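Local coordinates for nicotinate-nucleotide--dimethylbenzimidazole phosphoribosyltransferase (Thermus thermophilus HB8, PDB 1WX1), which probably catalyses transfer of the phosphoribosyl group of nicotinate mononucleotide to 5,6-dimethylbenzimidazole, giving alpha-ribazole 5'-phosphate, a step in cobalamin biosynthesis, at residues P67-L79 and V98-G112. Residues are numbered along the deposited sequence; the frame is centred on the assembly and turned at random.
Sequences PQEVTRQMVLNFL and VLDVGVVGELPDHPG
Val75 and Leu107 meet at the centre of this contact, where helix 70-79 packs on the parallel beta sheet of an alpha/beta fold and on the loop that leaves strand 94-100. The helix runs roughly antiparallel to residues 98-100, at 150°, as a connecting helix beside parallel strands does. The buried side is closely packed: the Val75 and Leu107 side chains cross at about a right angle, with Val75 CG1 3.8 Å from Leu107 CD1 and 4.0 Å from Val98 CG1. Val98 CG2 sits 3.8 Å from Phe78 CB, and the Phe78 side chain also comes within about 4 Å of that of Glu304, the predicted proton acceptor. Leu113, on the adjacent strand 113-115, touches Val98, Leu79 and Leu107.

Toward solvent the packing gives way to a polar clasp. Arg72 has CG anti to the backbone N (chi1 176°) and runs extended from CG to NE, carrying the guanidinium to the loop; its CB lies 3.5 Å from Val103 CG1. NE and NH2 both grip the backbone Glu106 O, almost in the guanidinium plane. A leucine here has no N-H to offer, and the Glu106 carbonyl would probably lose its hold on the helix, though Lys117 still binds Val103 O and Gly105 O. Near the helix start, Gln68 OE1 comes no closer than 4.1 Å to exposed Val104 CG2.

At the other end, Leu79 CD2 makes a CH-pi contact with His110, 4.0 Å from the ring centroid, while Pro111 CD lies over the opposite face, toward the rim. The ring's rotation is fixed at its edge, where Gly112 N donates in the ring plane to His110 ND1 at 2.8 Å.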
loop_
_atom_site.group_PDB
_atom_site.type_symbol
_atom_site.label_atom_id
_atom_site.label_comp_id
_atom_site.label_asym_id
_atom_site.label_seq_id
_atom_site.Cartn_x
_atom_site.Cartn_y
_atom_site.Cartn_z
ATOM N N PRO A 67 27.162 -1.993 -15.492
ATOM C CA PRO A 67 28.574 -2.018 -15.105
ATOM C C PRO A 67 28.699 -1.774 -13.601
ATOM O O PRO A 67 27.878 -1.075 -13.009
ATOM C CB PRO A 67 29.178 -0.891 -15.936
ATOM C CG PRO A 67 28.044 0.090 -16.031
ATOM C CD PRO A 67 26.869 -0.814 -16.327
ATOM N N GLN A 68 29.735 -2.348 -12.998
ATOM C CA GLN A 68 29.975 -2.236 -11.568
ATOM C C GLN A 68 29.963 -0.806 -11.027
ATOM O O GLN A 68 29.522 -0.573 -9.896
ATOM C CB GLN A 68 31.317 -2.896 -11.232
ATOM C CG GLN A 68 31.606 -2.977 -9.753
ATOM C CD GLN A 68 32.688 -3.988 -9.441
ATOM O OE1 GLN A 68 33.856 -3.782 -9.761
ATOM N NE2 GLN A 68 32.299 -5.095 -8.820
ATOM N N GLU A 69 30.437 0.138 -11.836
ATOM C CA GLU A 69 30.514 1.540 -11.447
ATOM C C GLU A 69 29.182 2.124 -11.000
ATOM O O GLU A 69 29.158 3.111 -10.279
ATOM C CB GLU A 69 31.035 2.393 -12.622
ATOM C CG GLU A 69 30.171 2.326 -13.859
ATOM C CD GLU A 69 30.783 2.975 -15.081
ATOM O OE1 GLU A 69 31.178 4.166 -15.008
ATOM O OE2 GLU A 69 30.861 2.290 -16.117
ATOM N N VAL A 70 28.080 1.524 -11.438
ATOM C CA VAL A 70 26.749 2.010 -11.085
ATOM C C VAL A 70 26.471 2.017 -9.579
ATOM O O VAL A 70 25.726 2.864 -9.088
ATOM C CB VAL A 70 25.656 1.192 -11.816
ATOM C CG1 VAL A 70 24.271 1.596 -11.316
ATOM C CG2 VAL A 70 25.752 1.445 -13.325
ATOM N N THR A 71 27.078 1.094 -8.841
ATOM C CA THR A 71 26.872 1.056 -7.391
ATOM C C THR A 71 27.310 2.385 -6.774
ATOM O O THR A 71 26.548 3.034 -6.060
ATOM C CB THR A 71 27.677 -0.080 -6.729
ATOM O OG1 THR A 71 27.316 -1.331 -7.326
ATOM C CG2 THR A 71 27.391 -0.139 -5.235
ATOM N N ARG A 72 28.544 2.786 -7.056
ATOM C CA ARG A 72 29.063 4.038 -6.527
ATOM C C ARG A 72 28.271 5.244 -7.032
ATOM O O ARG A 72 27.979 6.171 -6.272
ATOM C CB ARG A 72 30.537 4.202 -6.903
ATOM C CG ARG A 72 31.119 5.530 -6.460
ATOM C CD ARG A 72 32.624 5.610 -6.675
ATOM N NE ARG A 72 33.107 6.933 -6.303
ATOM C CZ ARG A 72 32.937 8.025 -7.041
ATOM N NH1 ARG A 72 32.307 7.953 -8.207
ATOM N NH2 ARG A 72 33.365 9.197 -6.598
ATOM N N GLN A 73 27.931 5.236 -8.313
ATOM C CA GLN A 73 27.176 6.337 -8.894
ATOM C C GLN A 73 25.799 6.439 -8.244
ATOM O O GLN A 73 25.301 7.535 -8.008
ATOM C CB GLN A 73 27.035 6.137 -10.401
ATOM C CG GLN A 73 28.370 6.013 -11.121
ATOM C CD GLN A 73 28.201 5.664 -12.578
ATOM O OE1 GLN A 73 27.248 4.983 -12.955
ATOM N NE2 GLN A 73 29.138 6.114 -13.409
ATOM N N MET A 74 25.188 5.299 -7.938
ATOM C CA MET A 74 23.877 5.320 -7.305
ATOM C C MET A 74 23.977 5.813 -5.870
ATOM O O MET A 74 23.062 6.468 -5.379
ATOM C CB MET A 74 23.220 3.937 -7.367
ATOM C CG MET A 74 22.586 3.645 -8.720
ATOM S SD MET A 74 21.299 4.858 -9.150
ATOM C CE MET A 74 20.108 4.570 -7.820
ATOM N N VAL A 75 25.083 5.507 -5.193
ATOM C CA VAL A 75 25.260 5.995 -3.831
ATOM C C VAL A 75 25.279 7.519 -3.886
ATOM O O VAL A 75 24.645 8.188 -3.074
ATOM C CB VAL A 75 26.575 5.496 -3.196
ATOM C CG1 VAL A 75 26.888 6.309 -1.936
ATOM C CG2 VAL A 75 26.434 4.022 -2.824
ATOM N N LEU A 76 26.008 8.066 -4.854
ATOM C CA LEU A 76 26.069 9.513 -5.006
ATOM C C LEU A 76 24.663 10.040 -5.302
ATOM O O LEU A 76 24.276 11.095 -4.813
ATOM C CB LEU A 76 27.031 9.887 -6.136
ATOM C CG LEU A 76 28.506 9.615 -5.822
ATOM C CD1 LEU A 76 29.353 9.894 -7.060
ATOM C CD2 LEU A 76 28.958 10.486 -4.659
ATOM N N ASN A 77 23.905 9.289 -6.097
ATOM C CA ASN A 77 22.536 9.671 -6.447
ATOM C C ASN A 77 21.717 9.741 -5.152
ATOM O O ASN A 77 20.930 10.672 -4.965
ATOM C CB ASN A 77 21.932 8.633 -7.409
ATOM C CG ASN A 77 20.695 9.147 -8.151
ATOM O OD1 ASN A 77 19.963 8.363 -8.774
ATOM N ND2 ASN A 77 20.467 10.453 -8.105
ATOM N N PHE A 78 21.909 8.761 -4.264
ATOM C CA PHE A 78 21.206 8.728 -2.974
ATOM C C PHE A 78 21.520 9.993 -2.183
ATOM O O PHE A 78 20.627 10.620 -1.617
ATOM C CB PHE A 78 21.655 7.538 -2.106
ATOM C CG PHE A 78 21.301 6.182 -2.660
ATOM C CD1 PHE A 78 22.066 5.065 -2.317
ATOM C CD2 PHE A 78 20.230 6.018 -3.533
ATOM C CE1 PHE A 78 21.764 3.803 -2.830
ATOM C CE2 PHE A 78 19.918 4.760 -4.050
ATOM C CZ PHE A 78 20.695 3.654 -3.704
ATOM N N LEU A 79 22.799 10.356 -2.133
ATOM C CA LEU A 79 23.223 11.533 -1.383
ATOM C C LEU A 79 22.728 12.838 -1.999
ATOM O O LEU A 79 22.664 13.864 -1.326
ATOM C CB LEU A 79 24.752 11.561 -1.259
ATOM C CG LEU A 79 25.382 10.334 -0.583
ATOM C CD1 LEU A 79 26.896 10.524 -0.494
ATOM C CD2 LEU A 79 24.785 10.135 0.809
ATOM N N VAL A 98 22.746 6.196 4.327
ATOM C CA VAL A 98 23.489 5.343 3.407
ATOM C C VAL A 98 24.728 4.821 4.127
ATOM O O VAL A 98 25.390 5.556 4.854
ATOM C CB VAL A 98 23.929 6.120 2.142
ATOM C CG1 VAL A 98 24.653 5.182 1.179
ATOM C CG2 VAL A 98 22.708 6.724 1.453
ATOM N N LEU A 99 25.025 3.543 3.929
ATOM C CA LEU A 99 26.176 2.921 4.559
ATOM C C LEU A 99 27.058 2.270 3.503
ATOM O O LEU A 99 26.611 1.391 2.767
ATOM C CB LEU A 99 25.715 1.859 5.563
ATOM C CG LEU A 99 26.771 0.883 6.097
ATOM C CD1 LEU A 99 27.758 1.626 6.987
ATOM C CD2 LEU A 99 26.089 -0.237 6.891
ATOM N N ASP A 100 28.302 2.721 3.413
ATOM C CA ASP A 100 29.244 2.134 2.466
ATOM C C ASP A 100 30.078 1.110 3.226
ATOM O O ASP A 100 30.872 1.477 4.088
ATOM C CB ASP A 100 30.183 3.196 1.876
ATOM C CG ASP A 100 31.345 2.579 1.082
ATOM O OD1 ASP A 100 32.349 3.283 0.843
ATOM O OD2 ASP A 100 31.254 1.393 0.693
ATOM N N VAL A 101 29.875 -0.170 2.933
ATOM C CA VAL A 101 30.672 -1.208 3.575
ATOM C C VAL A 101 31.581 -1.880 2.553
ATOM O O VAL A 101 32.369 -2.751 2.908
ATOM C CB VAL A 101 29.810 -2.314 4.255
ATOM C CG1 VAL A 101 29.288 -1.816 5.594
ATOM C CG2 VAL A 101 28.668 -2.744 3.337
ATOM N N GLY A 102 31.486 -1.478 1.285
ATOM C CA GLY A 102 32.335 -2.110 0.287
ATOM C C GLY A 102 32.215 -1.659 -1.159
ATOM O O GLY A 102 32.384 -2.461 -2.083
ATOM N N VAL A 103 31.928 -0.383 -1.371
ATOM C CA VAL A 103 31.809 0.139 -2.721
ATOM C C VAL A 103 33.205 0.391 -3.297
ATOM O O VAL A 103 34.114 0.794 -2.574
ATOM C CB VAL A 103 31.024 1.475 -2.728
ATOM C CG1 VAL A 103 31.094 2.110 -4.103
ATOM C CG2 VAL A 103 29.553 1.224 -2.331
ATOM N N VAL A 104 33.386 0.134 -4.590
ATOM C CA VAL A 104 34.682 0.401 -5.218
ATOM C C VAL A 104 34.762 1.910 -5.462
ATOM O O VAL A 104 33.829 2.504 -6.001
ATOM C CB VAL A 104 34.826 -0.334 -6.575
ATOM C CG1 VAL A 104 36.055 0.166 -7.318
ATOM C CG2 VAL A 104 34.940 -1.831 -6.347
ATOM N N GLY A 105 35.863 2.535 -5.054
ATOM C CA GLY A 105 36.006 3.967 -5.271
ATOM C C GLY A 105 35.752 4.791 -4.024
ATOM O O GLY A 105 35.157 4.308 -3.064
ATOM N N GLU A 106 36.182 6.048 -4.040
ATOM C CA GLU A 106 36.009 6.918 -2.881
ATOM C C GLU A 106 34.707 7.705 -2.887
ATOM O O GLU A 106 34.148 8.012 -3.943
ATOM C CB GLU A 106 37.181 7.897 -2.777
ATOM C CG GLU A 106 38.542 7.242 -2.822
ATOM C CD GLU A 106 39.660 8.226 -2.549
ATOM O OE1 GLU A 106 39.537 9.395 -2.978
ATOM O OE2 GLU A 106 40.662 7.825 -1.915
ATOM N N LEU A 107 34.234 8.037 -1.690
ATOM C CA LEU A 107 33.007 8.805 -1.529
ATOM C C LEU A 107 33.304 10.015 -0.648
ATOM O O LEU A 107 34.190 9.966 0.198
ATOM C CB LEU A 107 31.921 7.945 -0.872
ATOM C CG LEU A 107 31.316 6.804 -1.701
ATOM C CD1 LEU A 107 30.475 5.901 -0.805
ATOM C CD2 LEU A 107 30.459 7.377 -2.819
ATOM N N PRO A 108 32.565 11.118 -0.840
ATOM C CA PRO A 108 32.790 12.321 -0.030
ATOM C C PRO A 108 32.124 12.213 1.338
ATOM O O PRO A 108 31.140 11.492 1.492
ATOM C CB PRO A 108 32.160 13.419 -0.875
ATOM C CG PRO A 108 30.958 12.706 -1.465
ATOM C CD PRO A 108 31.543 11.361 -1.877
ATOM N N ASP A 109 32.670 12.913 2.331
ATOM C CA ASP A 109 32.077 12.924 3.660
ATOM C C ASP A 109 30.696 13.567 3.497
ATOM O O ASP A 109 30.562 14.592 2.831
ATOM C CB ASP A 109 32.924 13.766 4.617
ATOM C CG ASP A 109 34.231 13.093 4.988
ATOM O OD1 ASP A 109 35.115 13.787 5.525
ATOM O OD2 ASP A 109 34.373 11.871 4.755
ATOM N N HIS A 110 29.677 12.970 4.106
ATOM C CA HIS A 110 28.315 13.486 4.003
ATOM C C HIS A 110 27.548 13.087 5.267
ATOM O O HIS A 110 27.700 11.976 5.764
ATOM C CB HIS A 110 27.658 12.906 2.743
ATOM C CG HIS A 110 26.296 13.457 2.450
ATOM N ND1 HIS A 110 25.202 13.198 3.242
ATOM C CD2 HIS A 110 25.857 14.244 1.440
ATOM C CE1 HIS A 110 24.141 13.801 2.732
ATOM N NE2 HIS A 110 24.513 14.442 1.639
ATOM N N PRO A 111 26.714 13.991 5.804
ATOM C CA PRO A 111 25.955 13.673 7.021
ATOM C C PRO A 111 25.034 12.456 6.912
ATOM O O PRO A 111 24.775 11.783 7.910
ATOM C CB PRO A 111 25.191 14.970 7.299
ATOM C CG PRO A 111 24.973 15.529 5.917
ATOM C CD PRO A 111 26.317 15.303 5.260
ATOM N N GLY A 112 24.548 12.172 5.709
ATOM C CA GLY A 112 23.667 11.030 5.528
ATOM C C GLY A 112 24.404 9.764 5.124
ATOM O O GLY A 112 23.783 8.747 4.806
#